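Long-range contacts in transcription anti-terminator antagonist UpxZ (Bacteroides uniformis ATCC 8492, PDB 4EPZ), which probably antagonises transcription anti-termination and so takes part in regulating the synthesis of capsular polysaccharides: residues E40-S45 with N71-D76; A65-Y70 with Q85-R90; K104-T109 with K141-E146; G111-Y116 with R148-N153. All blocks are in the same frame, centred on the assembly; numbering follows the deposited sequence.

In the fold
The four contacts belong to a fold that contains no strands, and they form two linked pairs. Contacts 1 and 2 share helix 56-72: its end and the loop after it meet helix 32-49 in contact 1, while helix 80-92 packs on it in contact 2, their centres about 12 Å apart. Contacts 3 and 4 are successive levels of a single interface, between helices 102-115 and 138-152, with centres about 10 Å apart. Along the chain the first pair closes before the second opens. The pairs meet where Leu-67 and Leu-88 of contact 2 pack on Gly-111 and Glu-114 of contact 4, and where Asn-71 probably hydrogen-bonds to Glu-114, which ties the two groups of helices together.

Contact 1. Residues E40-S45 with N71-D76; sequences EVLTRS and NATIYD
Leu-42 and Val-41 lean on Thr-73 and its neighbours, where helix 32-49 packs against the C-terminal end of helix 56-72 and the loop that follows it in this all-helical fold. Thr-73 is the first residue to leave helical geometry, and its CA comes within 5.9 Å of the CA of Leu-42. The two side chains cross obliquely. Leu-42 CB lies 3.8 Å from Thr-73 OG1, while its CD1 branch rests 4.0 Å from the Thr-73 methyl CG2. With CG turned opposite the backbone nitrogen (chi1 179°), Leu-42 sends its other branch onward, and CD2 meets Tyr-75 CB at 3.7 Å. There the leucine runs about perpendicular to the tyrosine, whose ring leads away from the contact and has Ile-74 CG1 over one face. A branched leucine suits this place because it can touch two residues of the turn at once. Val-41 slides past Thr-73 in the opposite sense, its CG1 methyl 4.1 Å from Thr-73 CB and 4.2 Å from the small Ala-72 CB, and helix 5-20 covers the valine through Met-15 and Leu-19. Threonine fits the helix end because it offers a methyl to Leu-42 and a hydroxyl to the backbone: OG1 hydrogen-bonds to the main-chain oxygen of Asn-38. Thr-73 OG1 also receives a weak bond from Tyr-75 N, at 3.3 Å.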
loop_
_atom_site.group_PDB
_atom_site.type_symbol
_atom_site.label_atom_id
_atom_site.label_comp_id
_atom_site.label_asym_id
_atom_site.label_seq_id
_atom_site.Cartn_x
_atom_site.Cartn_y
_atom_site.Cartn_z
ATOM N N GLU A 40 -0.296 12.793 11.531
ATOM C CA GLU A 40 -0.954 11.666 12.185
ATOM C C GLU A 40 -0.685 10.357 11.437
ATOM O O GLU A 40 -0.454 9.329 12.081
ATOM C CB GLU A 40 -2.446 11.876 12.318
ATOM C CG GLU A 40 -3.029 10.834 13.260
ATOM C CD GLU A 40 -4.489 10.953 13.619
ATOM O OE1 GLU A 40 -5.086 12.032 13.396
ATOM O OE2 GLU A 40 -5.043 9.942 14.108
ATOM N N VAL A 41 -0.723 10.388 10.090
ATOM C CA VAL A 41 -0.418 9.180 9.299
ATOM C C VAL A 41 1.051 8.764 9.564
ATOM O O VAL A 41 1.308 7.582 9.796
ATOM C CB VAL A 41 -0.740 9.334 7.787
ATOM C CG1 VAL A 41 -0.141 8.193 6.960
ATOM C CG2 VAL A 41 -2.255 9.420 7.556
ATOM N N LEU A 42 1.996 9.738 9.637
ATOM C CA LEU A 42 3.395 9.395 9.926
ATOM C C LEU A 42 3.521 8.807 11.332
ATOM O O LEU A 42 4.149 7.752 11.503
ATOM C CB LEU A 42 4.310 10.620 9.784
ATOM C CG LEU A 42 5.773 10.357 10.100
ATOM C CD1 LEU A 42 6.436 9.453 9.065
ATOM C CD2 LEU A 42 6.518 11.651 10.259
ATOM N N THR A 43 2.892 9.460 12.320
ATOM C CA THR A 43 2.930 9.038 13.724
ATOM C C THR A 43 2.413 7.612 13.867
ATOM O O THR A 43 3.071 6.802 14.521
ATOM C CB THR A 43 2.158 10.018 14.600
ATOM O OG1 THR A 43 2.774 11.307 14.443
ATOM C CG2 THR A 43 2.153 9.615 16.081
ATOM N N ARG A 44 1.252 7.321 13.268
ATOM C CA ARG A 44 0.637 5.981 13.309
ATOM C C ARG A 44 1.519 4.927 12.619
ATOM O O ARG A 44 1.661 3.818 13.130
ATOM C CB ARG A 44 -0.750 6.006 12.683
ATOM C CG ARG A 44 -1.796 6.700 13.579
ATOM C CD ARG A 44 -3.116 6.726 12.852
ATOM N NE ARG A 44 -4.221 7.212 13.689
ATOM C CZ ARG A 44 -5.114 6.431 14.297
ATOM N NH1 ARG A 44 -5.018 5.110 14.217
ATOM N NH2 ARG A 44 -6.113 6.966 14.986
ATOM N N SER A 45 2.110 5.274 11.481
ATOM C CA SER A 45 3.014 4.372 10.761
ATOM C C SER A 45 4.238 4.073 11.630
ATOM O O SER A 45 4.560 2.900 11.831
ATOM C CB SER A 45 3.427 4.979 9.422
ATOM O OG SER A 45 2.286 5.202 8.613
ATOM N N ASN A 71 3.712 5.767 2.209
ATOM C CA ASN A 71 3.550 6.364 0.885
ATOM C C ASN A 71 2.619 7.555 0.935
ATOM O O ASN A 71 2.805 8.478 0.153
ATOM C CB ASN A 71 3.028 5.368 -0.144
ATOM C CG ASN A 71 4.172 4.631 -0.785
ATOM O OD1 ASN A 71 4.950 5.203 -1.579
ATOM N ND2 ASN A 71 4.420 3.423 -0.309
ATOM N N ALA A 72 1.610 7.531 1.822
ATOM C CA ALA A 72 0.611 8.607 1.921
ATOM C C ALA A 72 1.191 9.905 2.513
ATOM O O ALA A 72 0.885 10.996 2.023
ATOM C CB ALA A 72 -0.568 8.161 2.770
ATOM N N THR A 73 1.955 9.793 3.598
ATOM C CA THR A 73 2.450 10.991 4.300
ATOM C C THR A 73 3.542 11.711 3.503
ATOM O O THR A 73 4.435 11.059 2.955
ATOM C CB THR A 73 2.913 10.667 5.742
ATOM O OG1 THR A 73 3.237 11.915 6.389
ATOM C CG2 THR A 73 4.127 9.702 5.800
ATOM N N ILE A 74 3.511 13.072 3.529
ATOM C CA ILE A 74 4.529 13.903 2.862
ATOM C C ILE A 74 5.823 13.899 3.660
ATOM O O ILE A 74 6.885 14.240 3.128
ATOM C CB ILE A 74 4.048 15.372 2.666
ATOM C CG1 ILE A 74 3.633 16.008 4.024
ATOM C CG2 ILE A 74 2.944 15.429 1.620
ATOM C CD1 ILE A 74 3.559 17.546 4.106
ATOM N N TYR A 75 5.715 13.598 4.962
ATOM C CA TYR A 75 6.865 13.672 5.863
ATOM C C TYR A 75 7.804 12.486 5.686
ATOM O O TYR A 75 7.370 11.352 5.468
ATOM C CB TYR A 75 6.374 13.800 7.297
ATOM C CG TYR A 75 5.627 15.098 7.520
ATOM C CD1 TYR A 75 6.210 16.329 7.203
ATOM C CD2 TYR A 75 4.343 15.104 8.050
ATOM C CE1 TYR A 75 5.511 17.527 7.380
ATOM C CE2 TYR A 75 3.654 16.297 8.271
ATOM C CZ TYR A 75 4.249 17.506 7.949
ATOM O OH TYR A 75 3.564 18.674 8.155
ATOM N N ASP A 76 9.103 12.779 5.731
ATOM C CA ASP A 76 10.188 11.806 5.531
ATOM C C ASP A 76 11.334 12.283 6.362
ATOM O O ASP A 76 11.866 13.356 6.072
ATOM C CB ASP A 76 10.575 11.704 4.039
ATOM C CG ASP A 76 11.653 10.662 3.668
ATOM O OD1 ASP A 76 12.312 10.123 4.588
ATOM O OD2 ASP A 76 11.841 10.410 2.464
#

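Contact 2. Residues A65-Y70 with Q85-R90; sequences ALLMGY and QVILDR
Ile-87 reaches from helix 80-92 toward Leu-66, Leu-67 and Tyr-70 of helix 56-72, and the two successive helices form an antiparallel hairpin with segment axes 152° apart and 9.8 Å at their closest. At CB this beta-branched residue forks, filling the seam with two arms. The short branch, CG2, looks to Leu-67, 4.3 Å from that residue's CD1. The long branch, with CG1 opposite the carbonyl carbon (chi1 -65°), runs toward Leu-66 and Tyr-70, CG1 lying 4.0 Å from Leu-66 CB. Its tip, CD1, wedges in 3.5 Å from Leu-66 CB and 3.7 Å from Tyr-70 CD2, at the edge of the tyrosine ring, near its plane. Leu-67 CD2 meets Leu-88 CD2 at 4.0 Å, the side chains crossing at about a right angle. Arg-90 lays NH1 near Leu-66 CD1, while its NE pairs with Glu-59 and the Tyr-70 hydroxyl with Asp-46. The seam itself is thus held by hydrophobic burial and shape, NE and the hydroxyl finding their partners beyond it.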
loop_
_atom_site.group_PDB
_atom_site.type_symbol
_atom_site.label_atom_id
_atom_site.label_comp_id
_atom_site.label_asym_id
_atom_site.label_seq_id
_atom_site.Cartn_x
_atom_site.Cartn_y
_atom_site.Cartn_z
ATOM N N ALA A 65 -0.858 -1.626 5.830
ATOM C CA ALA A 65 -1.038 -0.332 6.505
ATOM C C ALA A 65 0.263 0.497 6.486
ATOM O O ALA A 65 0.219 1.696 6.225
ATOM C CB ALA A 65 -1.496 -0.540 7.948
ATOM N N LEU A 66 1.398 -0.153 6.748
ATOM C CA LEU A 66 2.697 0.539 6.832
ATOM C C LEU A 66 3.132 1.058 5.493
ATOM O O LEU A 66 3.594 2.200 5.416
ATOM C CB LEU A 66 3.753 -0.386 7.422
ATOM C CG LEU A 66 3.577 -0.700 8.904
ATOM C CD1 LEU A 66 4.509 -1.854 9.313
ATOM C CD2 LEU A 66 3.815 0.579 9.769
ATOM N N LEU A 67 2.973 0.251 4.425
ATOM C CA LEU A 67 3.374 0.678 3.079
ATOM C C LEU A 67 2.503 1.826 2.609
ATOM O O LEU A 67 2.997 2.806 2.033
ATOM C CB LEU A 67 3.290 -0.501 2.087
ATOM C CG LEU A 67 4.243 -0.492 0.900
ATOM C CD1 LEU A 67 5.675 -0.071 1.311
ATOM C CD2 LEU A 67 4.230 -1.877 0.209
HETATM N N MSE A 68 1.191 1.693 2.831
HETATM C CA MSE A 68 0.239 2.752 2.482
HETATM C C MSE A 68 0.524 4.047 3.278
HETATM O O MSE A 68 0.565 5.132 2.682
HETATM C CB MSE A 68 -1.200 2.287 2.718
HETATM C CG MSE A 68 -1.606 1.220 1.732
HETATM SE SE MSE A 68 -3.474 0.776 1.936
HETATM C CE MSE A 68 -4.263 2.473 1.395
ATOM N N GLY A 69 0.769 3.901 4.589
ATOM C CA GLY A 69 1.034 5.006 5.507
ATOM C C GLY A 69 2.253 5.803 5.098
ATOM O O GLY A 69 2.173 7.020 4.903
ATOM N N TYR A 70 3.392 5.105 4.921
ATOM C CA TYR A 70 4.633 5.782 4.526
ATOM C C TYR A 70 4.550 6.346 3.085
ATOM O O TYR A 70 5.197 7.355 2.794
ATOM C CB TYR A 70 5.850 4.872 4.702
ATOM C CG TYR A 70 6.264 4.667 6.150
ATOM C CD1 TYR A 70 6.546 5.750 6.978
ATOM C CD2 TYR A 70 6.406 3.387 6.680
ATOM C CE1 TYR A 70 6.910 5.568 8.320
ATOM C CE2 TYR A 70 6.784 3.192 8.014
ATOM C CZ TYR A 70 7.039 4.284 8.825
ATOM O OH TYR A 70 7.412 4.089 10.129
ATOM N N GLN A 85 11.746 -0.677 2.682
ATOM C CA GLN A 85 12.388 -1.925 2.261
ATOM C C GLN A 85 12.234 -2.986 3.324
ATOM O O GLN A 85 12.012 -4.146 2.984
ATOM C CB GLN A 85 13.851 -1.713 1.894
ATOM C CG GLN A 85 13.932 -0.800 0.643
ATOM C CD GLN A 85 15.191 -1.111 -0.078
ATOM O OE1 GLN A 85 16.269 -1.065 0.503
ATOM N NE2 GLN A 85 15.075 -1.541 -1.310
ATOM N N VAL A 86 12.305 -2.607 4.631
ATOM C CA VAL A 86 12.021 -3.591 5.697
ATOM C C VAL A 86 10.596 -4.181 5.500
ATOM O O VAL A 86 10.390 -5.390 5.619
ATOM C CB VAL A 86 12.192 -2.939 7.104
ATOM C CG1 VAL A 86 11.752 -3.904 8.224
ATOM C CG2 VAL A 86 13.639 -2.454 7.307
ATOM N N ILE A 87 9.610 -3.322 5.210
ATOM C CA ILE A 87 8.221 -3.729 5.018
ATOM C C ILE A 87 8.088 -4.607 3.795
ATOM O O ILE A 87 7.422 -5.669 3.848
ATOM C CB ILE A 87 7.325 -2.465 4.924
ATOM C CG1 ILE A 87 7.356 -1.711 6.260
ATOM C CG2 ILE A 87 5.892 -2.884 4.585
ATOM C CD1 ILE A 87 7.017 -0.203 6.055
ATOM N N LEU A 88 8.712 -4.204 2.684
ATOM C CA LEU A 88 8.683 -5.025 1.481
ATOM C C LEU A 88 9.242 -6.431 1.737
ATOM O O LEU A 88 8.648 -7.423 1.293
ATOM C CB LEU A 88 9.470 -4.356 0.357
ATOM C CG LEU A 88 8.785 -3.164 -0.255
ATOM C CD1 LEU A 88 9.809 -2.308 -1.007
ATOM C CD2 LEU A 88 7.594 -3.568 -1.170
ATOM N N ASP A 89 10.332 -6.515 2.499
ATOM C CA ASP A 89 10.932 -7.821 2.820
ATOM C C ASP A 89 9.943 -8.673 3.628
ATOM O O ASP A 89 9.751 -9.864 3.330
ATOM C CB ASP A 89 12.241 -7.603 3.598
ATOM C CG ASP A 89 12.979 -8.880 3.842
ATOM O OD1 ASP A 89 13.454 -9.481 2.857
ATOM O OD2 ASP A 89 13.128 -9.255 5.021
ATOM N N ARG A 90 9.243 -8.043 4.575
ATOM C CA ARG A 90 8.216 -8.761 5.348
ATOM C C ARG A 90 7.085 -9.255 4.431
ATOM O O ARG A 90 6.551 -10.361 4.639
ATOM C CB ARG A 90 7.670 -7.856 6.456
ATOM C CG ARG A 90 8.690 -7.643 7.595
ATOM C CD ARG A 90 8.252 -6.479 8.479
ATOM N NE ARG A 90 6.929 -6.704 9.067
ATOM C CZ ARG A 90 6.308 -5.846 9.870
ATOM N NH1 ARG A 90 6.893 -4.706 10.215
ATOM N NH2 ARG A 90 5.105 -6.127 10.344
#

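Contact 3. Residues K104-T109 with K141-E146; sequences KMRLLT and KEIIEE
Helices 102-115 and 138-152 run almost parallel here, 14° between segment directions and 10.3 Å between axes, with the CA atoms of Arg-106 and Ile-143 nearest at 6.7 Å. Into the groove between Met-105, Arg-106 and Thr-109 goes Ile-143, a beta-branched residue able to touch all three. Its CG1 is anti to the backbone nitrogen (chi1 -164°), which points the long branch toward helix 102-115. CG2 meets CG of Met-105, a selenomethionine in the crystal, at 3.7 Å, the two side chains sliding past each other in opposite directions. Obliquely across lies the aliphatic stem of Arg-106, with CG 4.0 Å from Ile-143 CD1; an arginine can offer methylenes here and carry its charge beyond them. Thr-109 has Ile-143 along its side, Thr-109 CG2 3.8 Å from Ile-143 CD1 and Thr-109 OG1 3.7 Å from Ile-143 CG1. That hydroxyl, set among carbons, turns back to its own helix and donates to Met-105 O at 2.9 Å, reaching the carbonyl from the face opposite the one used by Thr-109 N. Putting an alanine here would probably open a gap beside Ile-143 CD1 and leave Met-105 O with one donor fewer. The Glu-146 carboxylate bonds to the Tyr-21 hydroxyl. What joins the two helices at this level is therefore hydrophobic contact, the threonine's polarity being spent within its helix.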
loop_
_atom_site.group_PDB
_atom_site.type_symbol
_atom_site.label_atom_id
_atom_site.label_comp_id
_atom_site.label_asym_id
_atom_site.label_seq_id
_atom_site.Cartn_x
_atom_site.Cartn_y
_atom_site.Cartn_z
ATOM N N LYS A 104 -4.531 -9.304 -0.561
ATOM C CA LYS A 104 -3.404 -9.826 -1.359
ATOM C C LYS A 104 -3.255 -8.967 -2.609
ATOM O O LYS A 104 -2.125 -8.578 -2.947
ATOM C CB LYS A 104 -3.596 -11.307 -1.693
ATOM C CG LYS A 104 -2.326 -11.873 -2.344
ATOM C CD LYS A 104 -2.422 -13.374 -2.531
ATOM C CE LYS A 104 -1.052 -13.877 -2.907
ATOM N NZ LYS A 104 -1.027 -15.365 -2.989
HETATM N N MSE A 105 -4.378 -8.603 -3.246
HETATM C CA MSE A 105 -4.318 -7.729 -4.426
HETATM C C MSE A 105 -3.648 -6.371 -4.086
HETATM O O MSE A 105 -2.780 -5.889 -4.821
HETATM C CB MSE A 105 -5.731 -7.469 -4.956
HETATM C CG MSE A 105 -5.739 -6.551 -6.171
HETATM SE SE MSE A 105 -4.894 -7.438 -7.726
HETATM C CE MSE A 105 -4.796 -5.732 -8.786
ATOM N N ARG A 106 -4.047 -5.778 -2.970
ATOM C CA ARG A 106 -3.474 -4.489 -2.533
ATOM C C ARG A 106 -1.985 -4.635 -2.215
ATOM O O ARG A 106 -1.204 -3.772 -2.595
ATOM C CB ARG A 106 -4.259 -3.942 -1.330
ATOM C CG ARG A 106 -5.667 -3.486 -1.780
ATOM C CD ARG A 106 -6.538 -3.256 -0.576
ATOM N NE ARG A 106 -7.696 -2.418 -0.928
ATOM C CZ ARG A 106 -8.688 -2.131 -0.084
ATOM N NH1 ARG A 106 -8.703 -2.654 1.135
ATOM N NH2 ARG A 106 -9.693 -1.353 -0.469
ATOM N N LEU A 107 -1.581 -5.748 -1.601
ATOM C CA LEU A 107 -0.159 -5.941 -1.281
ATOM C C LEU A 107 0.650 -6.120 -2.583
ATOM O O LEU A 107 1.764 -5.594 -2.714
ATOM C CB LEU A 107 0.035 -7.154 -0.383
ATOM C CG LEU A 107 -0.334 -6.952 1.080
ATOM C CD1 LEU A 107 -0.436 -8.320 1.779
ATOM C CD2 LEU A 107 0.743 -6.116 1.809
ATOM N N LEU A 108 0.106 -6.895 -3.525
ATOM C CA LEU A 108 0.809 -7.081 -4.811
ATOM C C LEU A 108 0.953 -5.755 -5.531
ATOM O O LEU A 108 2.032 -5.487 -6.067
ATOM C CB LEU A 108 0.079 -8.060 -5.735
ATOM C CG LEU A 108 0.043 -9.540 -5.322
ATOM C CD1 LEU A 108 -1.118 -10.239 -6.039
ATOM C CD2 LEU A 108 1.398 -10.230 -5.670
ATOM N N THR A 109 -0.098 -4.895 -5.499
ATOM C CA THR A 109 -0.077 -3.635 -6.232
ATOM C C THR A 109 0.900 -2.660 -5.570
ATOM O O THR A 109 1.739 -2.057 -6.247
ATOM C CB THR A 109 -1.506 -3.086 -6.341
ATOM O OG1 THR A 109 -2.275 -4.061 -7.024
ATOM C CG2 THR A 109 -1.538 -1.762 -7.086
ATOM N N LYS A 141 -12.377 -1.882 -8.543
ATOM C CA LYS A 141 -12.183 -0.855 -9.583
ATOM C C LYS A 141 -11.032 0.085 -9.208
ATOM O O LYS A 141 -10.210 0.397 -10.061
ATOM C CB LYS A 141 -13.467 -0.053 -9.815
ATOM C CG LYS A 141 -14.547 -0.839 -10.524
ATOM C CD LYS A 141 -15.842 -0.021 -10.507
ATOM C CE LYS A 141 -16.961 -0.778 -11.163
ATOM N NZ LYS A 141 -18.231 -0.007 -11.107
ATOM N N GLU A 142 -10.965 0.525 -7.944
ATOM C CA GLU A 142 -9.928 1.438 -7.474
ATOM C C GLU A 142 -8.530 0.829 -7.567
ATOM O O GLU A 142 -7.620 1.514 -8.020
ATOM C CB GLU A 142 -10.161 1.852 -6.023
ATOM C CG GLU A 142 -11.281 2.859 -5.809
ATOM C CD GLU A 142 -11.252 3.488 -4.424
ATOM O OE1 GLU A 142 -10.184 3.435 -3.766
ATOM O OE2 GLU A 142 -12.292 4.047 -4.002
ATOM N N ILE A 143 -8.369 -0.442 -7.124
ATOM C CA ILE A 143 -7.028 -1.051 -7.092
ATOM C C ILE A 143 -6.576 -1.325 -8.544
ATOM O O ILE A 143 -5.388 -1.180 -8.831
ATOM C CB ILE A 143 -6.939 -2.294 -6.179
ATOM C CG1 ILE A 143 -5.450 -2.651 -5.853
ATOM C CG2 ILE A 143 -7.725 -3.494 -6.753
ATOM C CD1 ILE A 143 -4.721 -1.452 -5.049
ATOM N N ILE A 144 -7.514 -1.682 -9.445
ATOM C CA ILE A 144 -7.160 -1.854 -10.868
ATOM C C ILE A 144 -6.587 -0.512 -11.441
ATOM O O ILE A 144 -5.552 -0.511 -12.137
ATOM C CB ILE A 144 -8.398 -2.325 -11.664
ATOM C CG1 ILE A 144 -8.727 -3.793 -11.337
ATOM C CG2 ILE A 144 -8.170 -2.148 -13.192
ATOM C CD1 ILE A 144 -10.148 -4.147 -11.831
ATOM N N GLU A 145 -7.246 0.603 -11.098
ATOM C CA GLU A 145 -6.848 1.937 -11.522
ATOM C C GLU A 145 -5.465 2.260 -10.946
ATOM O O GLU A 145 -4.583 2.749 -11.665
ATOM C CB GLU A 145 -7.909 2.964 -11.082
ATOM C CG GLU A 145 -7.698 4.374 -11.611
ATOM C CD GLU A 145 -8.685 5.406 -11.086
ATOM O OE1 GLU A 145 -9.812 5.021 -10.693
ATOM O OE2 GLU A 145 -8.323 6.604 -11.054
ATOM N N GLU A 146 -5.254 1.965 -9.657
ATOM C CA GLU A 146 -3.966 2.236 -8.986
ATOM C C GLU A 146 -2.821 1.462 -9.652
ATOM O O GLU A 146 -1.768 2.045 -9.963
ATOM C CB GLU A 146 -4.056 1.910 -7.491
ATOM C CG GLU A 146 -4.866 2.975 -6.750
ATOM C CD GLU A 146 -5.323 2.628 -5.341
ATOM O OE1 GLU A 146 -4.701 1.741 -4.718
ATOM O OE2 GLU A 146 -6.274 3.270 -4.844
#

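Contact 4. Residues G111-Y116 with R148-N153; sequences GYSETY and RNFEEN
The Phe-150 ring, its CG opposite the carbonyl carbon (chi1 -72°), sets the centre of one face against Ser-113 CB in a CH-pi contact and stacks edge-to-face with Trp-110. Tyr-116 offers its edge instead, Phe-150 O and a water lying near the ring plane and Tyr-112 O above one face toward the rim. The Tyr-116 hydroxyl donates to Phe-150 O over a short 2.5 Å, tilted 31° from the carbonyl plane. The water donates to that hydroxyl at 2.7 Å and bridges it to Asn-153 O. Tyr-112 also turns an edge to Phe-150, CE2 being 4.1 Å from Phe-150 CB, and its OH touches Glu-151 CG at 3.5 Å. The Glu-151 carboxylate, bonded to His-125, stands nearly perpendicular to that ring. Small Ser-113 suits a place beneath an aromatic face, its hydroxyl turned back to Trp-110 O. With a serine in place of the phenylalanine, Ser-113 CB and the Trp-110 ring would probably lose their aromatic partner. A tyrosine suits Tyr-116 because its ring spans to helix 138-152 and its hydroxyl supplies the donor. The arrangement closes a parallel pair, helices 102-115 and 138-152, 11° between the short segments, with C-terminal ends side by side.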
loop_
_atom_site.group_PDB
_atom_site.type_symbol
_atom_site.label_atom_id
_atom_site.label_comp_id
_atom_site.label_asym_id
_atom_site.label_seq_id
_atom_site.Cartn_x
_atom_site.Cartn_y
_atom_site.Cartn_z
ATOM N N GLY A 111 3.306 -3.397 -3.464
ATOM C CA GLY A 111 4.647 -3.988 -3.543
ATOM C C GLY A 111 5.257 -3.768 -4.919
ATOM O O GLY A 111 6.422 -3.345 -5.036
ATOM N N TYR A 112 4.448 -3.922 -5.975
ATOM C CA TYR A 112 4.931 -3.625 -7.346
ATOM C C TYR A 112 5.321 -2.139 -7.469
ATOM O O TYR A 112 6.331 -1.806 -8.107
ATOM C CB TYR A 112 3.820 -3.972 -8.370
ATOM C CG TYR A 112 4.107 -3.473 -9.770
ATOM C CD1 TYR A 112 5.027 -4.127 -10.589
ATOM C CD2 TYR A 112 3.448 -2.357 -10.279
ATOM C CE1 TYR A 112 5.293 -3.664 -11.881
ATOM C CE2 TYR A 112 3.739 -1.864 -11.550
ATOM C CZ TYR A 112 4.637 -2.543 -12.355
ATOM O OH TYR A 112 4.871 -2.094 -13.629
ATOM N N SER A 113 4.524 -1.225 -6.881
ATOM C CA SER A 113 4.840 0.201 -7.029
ATOM C C SER A 113 6.210 0.576 -6.469
ATOM O O SER A 113 6.817 1.561 -6.913
ATOM C CB SER A 113 3.797 1.041 -6.319
ATOM O OG SER A 113 3.995 1.091 -4.913
ATOM N N GLU A 114 6.673 -0.181 -5.476
ATOM C CA GLU A 114 7.953 0.077 -4.800
ATOM C C GLU A 114 9.128 -0.613 -5.455
ATOM O O GLU A 114 10.263 -0.179 -5.264
ATOM C CB GLU A 114 7.898 -0.406 -3.353
ATOM C CG GLU A 114 7.016 0.464 -2.469
ATOM C CD GLU A 114 7.566 1.833 -2.113
ATOM O OE1 GLU A 114 8.797 2.040 -2.215
ATOM O OE2 GLU A 114 6.752 2.716 -1.770
ATOM N N THR A 115 8.881 -1.680 -6.198
ATOM C CA THR A 115 9.942 -2.521 -6.751
ATOM C C THR A 115 10.011 -2.580 -8.255
ATOM O O THR A 115 11.098 -2.888 -8.801
ATOM C CB THR A 115 9.705 -3.978 -6.272
ATOM O OG1 THR A 115 8.414 -4.434 -6.737
ATOM C CG2 THR A 115 9.761 -4.117 -4.730
ATOM N N TYR A 116 8.840 -2.405 -8.929
ATOM C CA TYR A 116 8.641 -2.659 -10.340
ATOM C C TYR A 116 9.079 -4.105 -10.643
ATOM O O TYR A 116 9.662 -4.385 -11.694
ATOM C CB TYR A 116 9.299 -1.606 -11.246
ATOM C CG TYR A 116 8.402 -0.400 -11.292
ATOM C CD1 TYR A 116 7.254 -0.398 -12.079
ATOM C CD2 TYR A 116 8.599 0.671 -10.427
ATOM C CE1 TYR A 116 6.337 0.638 -12.019
ATOM C CE2 TYR A 116 7.707 1.742 -10.397
ATOM C CZ TYR A 116 6.562 1.702 -11.171
ATOM O OH TYR A 116 5.676 2.749 -11.181
ATOM N N ARG A 148 -2.773 0.224 -12.760
ATOM C CA ARG A 148 -2.533 0.767 -14.088
ATOM C C ARG A 148 -1.698 2.060 -14.019
ATOM O O ARG A 148 -0.775 2.223 -14.825
ATOM C CB ARG A 148 -3.843 1.018 -14.826
ATOM C CG ARG A 148 -3.612 1.344 -16.319
ATOM C CD ARG A 148 -4.846 1.819 -17.027
ATOM N NE ARG A 148 -5.397 3.046 -16.441
ATOM C CZ ARG A 148 -6.492 3.085 -15.688
ATOM N NH1 ARG A 148 -7.163 1.969 -15.419
ATOM N NH2 ARG A 148 -6.916 4.236 -15.185
ATOM N N ASN A 149 -1.987 2.952 -13.038
ATOM C CA ASN A 149 -1.245 4.201 -12.892
ATOM C C ASN A 149 0.228 3.917 -12.536
ATOM O O ASN A 149 1.114 4.576 -13.078
ATOM C CB ASN A 149 -1.908 5.101 -11.873
ATOM C CG ASN A 149 -3.146 5.801 -12.424
ATOM O OD1 ASN A 149 -3.216 6.172 -13.602
ATOM N ND2 ASN A 149 -4.135 6.041 -11.579
ATOM N N PHE A 150 0.490 2.918 -11.659
ATOM C CA PHE A 150 1.888 2.577 -11.328
ATOM C C PHE A 150 2.618 2.048 -12.582
ATOM O O PHE A 150 3.772 2.412 -12.828
ATOM C CB PHE A 150 1.935 1.535 -10.195
ATOM C CG PHE A 150 1.540 2.089 -8.839
ATOM C CD1 PHE A 150 2.075 3.289 -8.375
ATOM C CD2 PHE A 150 0.727 1.349 -7.976
ATOM C CE1 PHE A 150 1.721 3.792 -7.116
ATOM C CE2 PHE A 150 0.395 1.844 -6.711
ATOM C CZ PHE A 150 0.897 3.058 -6.293
ATOM N N GLU A 151 1.934 1.224 -13.382
ATOM C CA GLU A 151 2.540 0.656 -14.587
ATOM C C GLU A 151 2.882 1.763 -15.587
ATOM O O GLU A 151 3.998 1.789 -16.123
ATOM C CB GLU A 151 1.605 -0.368 -15.236
ATOM C CG GLU A 151 1.465 -1.666 -14.458
ATOM C CD GLU A 151 0.418 -2.604 -15.018
ATOM O OE1 GLU A 151 -0.415 -2.168 -15.845
ATOM O OE2 GLU A 151 0.450 -3.795 -14.652
ATOM N N GLU A 152 1.952 2.696 -15.813
ATOM C CA GLU A 152 2.132 3.787 -16.782
ATOM C C GLU A 152 3.134 4.868 -16.341
ATOM O O GLU A 152 3.618 5.647 -17.185
ATOM C CB GLU A 152 0.778 4.436 -17.043
ATOM C CG GLU A 152 -0.171 3.523 -17.793
ATOM C CD GLU A 152 -1.513 4.151 -18.124
ATOM O OE1 GLU A 152 -1.754 5.307 -17.706
ATOM O OE2 GLU A 152 -2.331 3.476 -18.785
ATOM N N ASN A 153 3.406 4.978 -15.034
ATOM C CA ASN A 153 4.277 6.039 -14.518
ATOM C C ASN A 153 5.576 5.512 -13.928
ATOM O O ASN A 153 6.208 6.184 -13.098
ATOM C CB ASN A 153 3.518 6.843 -13.476
ATOM C CG ASN A 153 2.389 7.608 -14.111
ATOM O OD1 ASN A 153 2.584 8.352 -15.078
ATOM N ND2 ASN A 153 1.190 7.388 -13.637
HETATM O O HOH W 1 5.513 5.199 -10.154
#